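Local coordinates for protein probable glucarate dehydratase (Mycobacterium smegmatis str. MC2 155, PDB 3VDG) that probably dehydrates glucarate or a related acid sugar, as a metal-dependent lyase of the enolase superfamily, at residues A[192-204]-A[224-236]. Residues are numbered along the deposited sequence; the frame is centred on the assembly and turned at random.
Sequences LDPDGIVAQARRM and EEMAAVEALRAAF
Pro194 fits as a knob into a hole formed by Glu224, Ala227, Ala228 and Ala231, and its CG comes within 3.7 Å of Ala228 N. The two helices are successive outer helices of the enolase-type beta/alpha barrel, joined through strand 213-216 in a beta-alpha-beta-alpha order. Their short segments cross at -42° with axes 8.7 Å apart, a close approach consistent with the alanines lining the second helix. Val198 spreads its two methyls along that row: CG2, anti to the carbonyl carbon, meets Ala231 CB at 3.6 Å, while CG1, anti to the backbone N (chi1 166°), reaches Ala235 CB one turn further on. On the inner side, Ile197 CG2 touches Leu232 CD1 at 3.8 Å, and the other branch of that leucine, CD2, lies against Ala201 CB; Leu215 and Leu173 of the barrel strands continue this apolar layer. Phe236, just past the helix end, presents CE2 to Ala201 CB at 3.7 Å and CZ to Arg202 CG at 3.8 Å. The guanidinium of Arg202 is tilted 37° from the phenyl plane. Water bridges the segments at both ends, from Leu192 O to Glu224 OE1 and, in the guanidinium plane, from Arg202 NH1 (2.9 Å from the water oxygen) to Ala235 O (2.7 Å from it).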
ATOM      1  N   LEU A 192      31.649  24.227  14.388  1.00 27.35           N
ATOM      2  CA  LEU A 192      30.883  25.441  14.637  1.00 25.91           C
ATOM      3  C   LEU A 192      30.981  26.410  13.473  1.00 27.87           C
ATOM      4  O   LEU A 192      30.513  27.534  13.567  1.00 30.15           O
ATOM      5  CB  LEU A 192      31.366  26.122  15.932  1.00 26.32           C
ATOM      6  CG  LEU A 192      31.236  25.245  17.178  1.00 33.14           C
ATOM      7  CD1 LEU A 192      32.030  25.833  18.349  1.00 32.16           C
ATOM      8  CD2 LEU A 192      29.760  25.038  17.524  1.00 27.42           C
ATOM      9  N   ASP A 193      31.577  25.961  12.370  1.00 26.99           N
ATOM     10  CA  ASP A 193      31.752  26.799  11.185  1.00 26.55           C
ATOM     11  C   ASP A 193      32.039  25.885   9.997  1.00 26.18           C
ATOM     12  O   ASP A 193      32.148  24.676  10.174  1.00 28.69           O
ATOM     13  CB  ASP A 193      32.911  27.782  11.405  1.00 27.18           C
ATOM     14  CG  ASP A 193      34.188  27.082  11.858  1.00 44.42           C
ATOM     15  OD1 ASP A 193      34.390  25.890  11.526  1.00 37.56           O
ATOM     16  OD2 ASP A 193      35.001  27.723  12.552  1.00 52.39           O
ATOM     17  N   PRO A 194      32.144  26.448   8.786  1.00 26.88           N
ATOM     18  CA  PRO A 194      32.311  25.629   7.592  1.00 31.33           C
ATOM     19  C   PRO A 194      33.504  24.689   7.621  1.00 32.36           C
ATOM     20  O   PRO A 194      33.363  23.540   7.217  1.00 30.20           O
ATOM     21  CB  PRO A 194      32.443  26.667   6.480  1.00 26.11           C
ATOM     22  CG  PRO A 194      31.558  27.771   6.966  1.00 25.40           C
ATOM     23  CD  PRO A 194      31.896  27.857   8.432  1.00 24.57           C
ATOM     24  N   ASP A 195      34.658  25.152   8.101  1.00 27.42           N
ATOM     25  CA  ASP A 195      35.828  24.278   8.209  1.00 31.62           C
ATOM     26  C   ASP A 195      35.550  23.090   9.110  1.00 30.49           C
ATOM     27  O   ASP A 195      35.960  21.963   8.815  1.00 26.25           O
ATOM     28  CB  ASP A 195      37.045  25.019   8.790  1.00 38.71           C
ATOM     29  CG  ASP A 195      37.720  25.956   7.786  1.00 48.90           C
ATOM     30  OD1 ASP A 195      37.521  25.799   6.563  1.00 42.08           O
ATOM     31  OD2 ASP A 195      38.469  26.850   8.236  1.00 55.35           O
ATOM     32  N   GLY A 196      34.918  23.351  10.249  1.00 24.40           N
ATOM     33  CA  GLY A 196      34.598  22.281  11.197  1.00 29.60           C
ATOM     34  C   GLY A 196      33.622  21.260  10.593  1.00 25.90           C
ATOM     35  O   GLY A 196      33.759  20.065  10.808  1.00 26.30           O
ATOM     36  N   ILE A 197      32.641  21.740   9.843  1.00 29.75           N
ATOM     37  CA  ILE A 197      31.673  20.858   9.181  1.00 26.32           C
ATOM     38  C   ILE A 197      32.344  20.029   8.073  1.00 30.16           C
ATOM     39  O   ILE A 197      32.093  18.829   7.932  1.00 27.20           O
ATOM     40  CB  ILE A 197      30.511  21.700   8.604  1.00 27.51           C
ATOM     41  CG1 ILE A 197      29.601  22.210   9.733  1.00 27.99           C
ATOM     42  CG2 ILE A 197      29.711  20.913   7.573  1.00 22.99           C
ATOM     43  CD1 ILE A 197      28.984  21.108  10.596  1.00 25.10           C
ATOM     44  N   VAL A 198      33.211  20.659   7.287  1.00 26.93           N
ATOM     45  CA  VAL A 198      33.946  19.935   6.257  1.00 28.40           C
ATOM     46  C   VAL A 198      34.853  18.870   6.885  1.00 27.22           C
ATOM     47  O   VAL A 198      34.954  17.758   6.380  1.00 29.67           O
ATOM     48  CB  VAL A 198      34.769  20.884   5.350  1.00 27.82           C
ATOM     49  CG1 VAL A 198      35.777  20.088   4.523  1.00 37.70           C
ATOM     50  CG2 VAL A 198      33.858  21.703   4.441  1.00 26.78           C
ATOM     51  N   ALA A 199      35.491  19.191   8.008  1.00 32.90           N
ATOM     52  CA  ALA A 199      36.365  18.227   8.671  1.00 27.72           C
ATOM     53  C   ALA A 199      35.568  17.029   9.182  1.00 40.75           C
ATOM     54  O   ALA A 199      36.019  15.891   9.137  1.00 26.47           O
ATOM     55  CB  ALA A 199      37.109  18.883   9.828  1.00 31.84           C
ATOM     56  N   GLN A 200      34.380  17.302   9.696  1.00 27.62           N
ATOM     57  CA  GLN A 200      33.524  16.260  10.218  1.00 30.52           C
ATOM     58  C   GLN A 200      33.104  15.338   9.073  1.00 24.54           C
ATOM     59  O   GLN A 200      33.135  14.121   9.215  1.00 28.70           O
ATOM     60  CB  GLN A 200      32.314  16.895  10.881  1.00 22.22           C
ATOM     61  CG  GLN A 200      31.338  15.908  11.485  1.00 23.87           C
ATOM     62  CD  GLN A 200      30.108  16.618  12.041  1.00 32.43           C
ATOM     63  OE1 GLN A 200      29.027  16.497  11.492  1.00 24.95           O
ATOM     64  NE2 GLN A 200      30.283  17.379  13.123  1.00 21.11           N
ATOM     65  N   ALA A 201      32.738  15.925   7.936  1.00 23.92           N
ATOM     66  CA  ALA A 201      32.380  15.158   6.735  1.00 21.66           C
ATOM     67  C   ALA A 201      33.518  14.235   6.286  1.00 32.74           C
ATOM     68  O   ALA A 201      33.292  13.078   5.936  1.00 30.61           O
ATOM     69  CB  ALA A 201      31.995  16.094   5.599  1.00 20.33           C
ATOM     70  N   ARG A 202      34.743  14.746   6.277  1.00 25.23           N
ATOM     71  CA  ARG A 202      35.877  13.923   5.851  1.00 29.82           C
ATOM     72  C   ARG A 202      36.054  12.712   6.755  1.00 29.61           C
ATOM     73  O   ARG A 202      36.264  11.588   6.279  1.00 32.95           O
ATOM     74  CB  ARG A 202      37.167  14.741   5.842  1.00 31.90           C
ATOM     75  CG  ARG A 202      37.270  15.743   4.720  1.00 36.54           C
ATOM     76  CD  ARG A 202      38.647  16.390   4.743  1.00 51.69           C
ATOM     77  NE  ARG A 202      38.679  17.656   4.020  1.00 37.77           N
ATOM     78  CZ  ARG A 202      38.616  17.751   2.699  1.00 36.42           C
ATOM     79  NH1 ARG A 202      38.503  16.654   1.961  1.00 40.30           N
ATOM     80  NH2 ARG A 202      38.658  18.938   2.115  1.00 43.86           N
ATOM     81  N   ARG A 203      35.973  12.937   8.064  1.00 26.92           N
ATOM     82  CA  ARG A 203      36.147  11.864   9.022  1.00 29.43           C
ATOM     83  C   ARG A 203      35.051  10.818   8.829  1.00 33.86           C
ATOM     84  O   ARG A 203      35.316   9.625   8.801  1.00 32.49           O
ATOM     85  CB  ARG A 203      36.118  12.417  10.447  1.00 31.47           C
ATOM     86  CG  ARG A 203      36.504  11.418  11.529  1.00 34.77           C
ATOM     87  CD  ARG A 203      36.645  12.103  12.887  1.00 47.03           C
ATOM     88  NE  ARG A 203      37.247  11.233  13.900  1.00 55.26           N
ATOM     89  CZ  ARG A 203      36.559  10.472  14.755  1.00 72.28           C
ATOM     90  NH1 ARG A 203      35.234  10.457  14.737  1.00 75.98           N
ATOM     91  NH2 ARG A 203      37.196   9.719  15.639  1.00 60.04           N
ATOM     92  N   MET A 204      33.811  11.274   8.686  1.00 30.26           N
ATOM     93  CA  MET A 204      32.669  10.358   8.575  1.00 29.29           C
ATOM     94  C   MET A 204      32.690   9.585   7.252  1.00 29.31           C
ATOM     95  O   MET A 204      32.465   8.370   7.208  1.00 30.63           O
ATOM     96  CB  MET A 204      31.364  11.144   8.709  1.00 32.25           C
ATOM     97  CG  MET A 204      30.164  10.295   9.075  1.00 28.78           C
ATOM     98  SD  MET A 204      28.640  11.288   9.084  1.00 27.37           S
ATOM     99  CE  MET A 204      28.816  12.149  10.635  1.00 21.51           C
ATOM    100  N   GLU A 224      25.641  31.762   7.033  1.00 22.09           N
ATOM    101  CA  GLU A 224      26.730  30.914   7.520  1.00 20.26           C
ATOM    102  C   GLU A 224      26.508  29.423   7.235  1.00 26.40           C
ATOM    103  O   GLU A 224      27.473  28.680   6.985  1.00 27.03           O
ATOM    104  CB  GLU A 224      26.941  31.114   9.023  1.00 29.12           C
ATOM    105  CG  GLU A 224      27.371  32.529   9.376  1.00 53.27           C
ATOM    106  CD  GLU A 224      27.467  32.751  10.869  1.00 75.63           C
ATOM    107  OE1 GLU A 224      27.865  31.812  11.592  1.00 69.97           O
ATOM    108  OE2 GLU A 224      27.146  33.871  11.318  1.00100.54           O
ATOM    109  N   GLU A 225      25.254  28.974   7.302  1.00 24.18           N
ATOM    110  CA  GLU A 225      24.933  27.576   6.931  1.00 23.54           C
ATOM    111  C   GLU A 225      25.075  27.365   5.409  1.00 24.03           C
ATOM    112  O   GLU A 225      25.538  26.308   4.960  1.00 22.43           O
ATOM    113  CB  GLU A 225      23.551  27.161   7.486  1.00 25.19           C
ATOM    114  CG  GLU A 225      23.501  27.359   9.003  1.00 26.99           C
ATOM    115  CD  GLU A 225      22.311  26.703   9.696  1.00 25.01           C
ATOM    116  OE1 GLU A 225      21.219  26.603   9.086  1.00 23.38           O
ATOM    117  OE2 GLU A 225      22.478  26.327  10.885  1.00 23.54           O
ATOM    118  N   MET A 226      24.718  28.380   4.617  1.00 23.51           N
ATOM    119  CA  MET A 226      24.973  28.327   3.174  1.00 27.25           C
ATOM    120  C   MET A 226      26.476  28.226   2.898  1.00 34.53           C
ATOM    121  O   MET A 226      26.907  27.520   1.995  1.00 26.94           O
ATOM    122  CB  MET A 226      24.388  29.559   2.470  1.00 22.03           C
ATOM    123  CG  MET A 226      22.871  29.648   2.559  1.00 26.66           C
ATOM    124  SD  MET A 226      22.178  31.235   2.044  1.00 35.38           S
ATOM    125  CE  MET A 226      22.358  31.156   0.270  1.00 28.33           C
ATOM    126  N   ALA A 227      27.271  28.935   3.689  1.00 27.59           N
ATOM    127  CA  ALA A 227      28.707  28.857   3.555  1.00 27.28           C
ATOM    128  C   ALA A 227      29.217  27.452   3.850  1.00 31.48           C
ATOM    129  O   ALA A 227      30.115  26.978   3.164  1.00 22.86           O
ATOM    130  CB  ALA A 227      29.397  29.884   4.442  1.00 28.54           C
ATOM    131  N   ALA A 228      28.654  26.775   4.855  1.00 24.75           N
ATOM    132  CA  ALA A 228      29.066  25.404   5.115  1.00 24.23           C
ATOM    133  C   ALA A 228      28.646  24.523   3.946  1.00 25.63           C
ATOM    134  O   ALA A 228      29.399  23.649   3.513  1.00 26.22           O
ATOM    135  CB  ALA A 228      28.483  24.877   6.428  1.00 22.26           C
ATOM    136  N   VAL A 229      27.441  24.756   3.428  1.00 24.85           N
ATOM    137  CA  VAL A 229      26.985  23.963   2.293  1.00 22.34           C
ATOM    138  C   VAL A 229      27.946  24.118   1.098  1.00 37.49           C
ATOM    139  O   VAL A 229      28.373  23.125   0.494  1.00 27.00           O
ATOM    140  CB  VAL A 229      25.523  24.257   1.914  1.00 26.29           C
ATOM    141  CG1 VAL A 229      25.186  23.567   0.602  1.00 28.06           C
ATOM    142  CG2 VAL A 229      24.589  23.738   3.016  1.00 24.68           C
ATOM    143  N   GLU A 230      28.303  25.356   0.769  1.00 28.10           N
ATOM    144  CA  GLU A 230      29.212  25.599  -0.356  1.00 29.14           C
ATOM    145  C   GLU A 230      30.603  25.014  -0.128  1.00 23.98           C
ATOM    146  O   GLU A 230      31.235  24.541  -1.071  1.00 31.25           O
ATOM    147  CB  GLU A 230      29.317  27.091  -0.682  1.00 32.78           C
ATOM    148  CG  GLU A 230      28.014  27.831  -0.504  1.00 50.07           C
ATOM    149  CD  GLU A 230      27.588  28.570  -1.749  1.00 86.07           C
ATOM    150  OE1 GLU A 230      27.756  28.009  -2.854  1.00 62.79           O
ATOM    151  OE2 GLU A 230      27.061  29.697  -1.615  1.00 72.14           O
ATOM    152  N   ALA A 231      31.077  25.029   1.113  1.00 25.26           N
ATOM    153  CA  ALA A 231      32.356  24.403   1.428  1.00 26.07           C
ATOM    154  C   ALA A 231      32.284  22.899   1.228  1.00 39.46           C
ATOM    155  O   ALA A 231      33.246  22.271   0.759  1.00 26.69           O
ATOM    156  CB  ALA A 231      32.791  24.726   2.851  1.00 27.06           C
ATOM    157  N   LEU A 232      31.154  22.307   1.604  1.00 28.10           N
ATOM    158  CA  LEU A 232      30.965  20.879   1.377  1.00 28.36           C
ATOM    159  C   LEU A 232      31.000  20.598  -0.113  1.00 23.67           C
ATOM    160  O   LEU A 232      31.624  19.630  -0.544  1.00 30.00           O
ATOM    161  CB  LEU A 232      29.643  20.380   1.986  1.00 25.01           C
ATOM    162  CG  LEU A 232      29.679  20.318   3.514  1.00 24.11           C
ATOM    163  CD1 LEU A 232      28.271  20.218   4.090  1.00 26.84           C
ATOM    164  CD2 LEU A 232      30.541  19.149   3.984  1.00 21.59           C
ATOM    165  N   ARG A 233      30.319  21.431  -0.899  1.00 23.22           N
ATOM    166  CA  ARG A 233      30.284  21.232  -2.344  1.00 26.05           C
ATOM    167  C   ARG A 233      31.715  21.297  -2.898  1.00 40.07           C
ATOM    168  O   ARG A 233      32.100  20.506  -3.772  1.00 33.52           O
ATOM    169  CB  ARG A 233      29.389  22.281  -3.021  1.00 27.98           C
ATOM    170  CG  ARG A 233      29.415  22.319  -4.550  1.00 32.99           C
ATOM    171  CD  ARG A 233      29.252  20.958  -5.227  1.00 42.13           C
ATOM    172  NE  ARG A 233      27.870  20.455  -5.231  1.00 41.79           N
ATOM    173  CZ  ARG A 233      27.490  19.294  -4.698  1.00 40.71           C
ATOM    174  NH1 ARG A 233      28.386  18.501  -4.120  1.00 32.41           N
ATOM    175  NH2 ARG A 233      26.213  18.921  -4.742  1.00 43.44           N
ATOM    176  N   ALA A 234      32.501  22.236  -2.378  1.00 31.02           N
ATOM    177  CA  ALA A 234      33.893  22.398  -2.829  1.00 44.64           C
ATOM    178  C   ALA A 234      34.725  21.175  -2.483  1.00 41.48           C
ATOM    179  O   ALA A 234      35.529  20.711  -3.287  1.00 35.75           O
ATOM    180  CB  ALA A 234      34.522  23.658  -2.232  1.00 30.99           C
ATOM    181  N   ALA A 235      34.544  20.643  -1.282  1.00 30.60           N
ATOM    182  CA  ALA A 235      35.340  19.482  -0.860  1.00 29.44           C
ATOM    183  C   ALA A 235      34.880  18.145  -1.471  1.00 37.42           C
ATOM    184  O   ALA A 235      35.687  17.224  -1.615  1.00 37.19           O
ATOM    185  CB  ALA A 235      35.375  19.385   0.655  1.00 30.72           C
ATOM    186  N   PHE A 236      33.593  18.056  -1.824  1.00 28.79           N
ATOM    187  CA  PHE A 236      32.944  16.818  -2.294  1.00 26.94           C
ATOM    188  C   PHE A 236      32.086  17.128  -3.516  1.00 35.28           C
ATOM    189  O   PHE A 236      30.860  17.184  -3.421  1.00 38.36           O
ATOM    190  CB  PHE A 236      32.071  16.224  -1.167  1.00 27.65           C
ATOM    191  CG  PHE A 236      32.837  15.900   0.080  1.00 33.49           C
ATOM    192  CD1 PHE A 236      33.535  14.712   0.192  1.00 34.24           C
ATOM    193  CD2 PHE A 236      32.880  16.795   1.137  1.00 27.78           C
ATOM    194  CE1 PHE A 236      34.257  14.410   1.346  1.00 32.06           C
ATOM    195  CE2 PHE A 236      33.588  16.500   2.288  1.00 32.32           C
ATOM    196  CZ  PHE A 236      34.286  15.307   2.399  1.00 29.00           C
TER
HETATM  197  O   HOH W   1      28.905  28.990  11.391  1.00 32.09           O
HETATM  198  O   HOH W   2      38.217  17.531  -0.803  1.00 45.77           O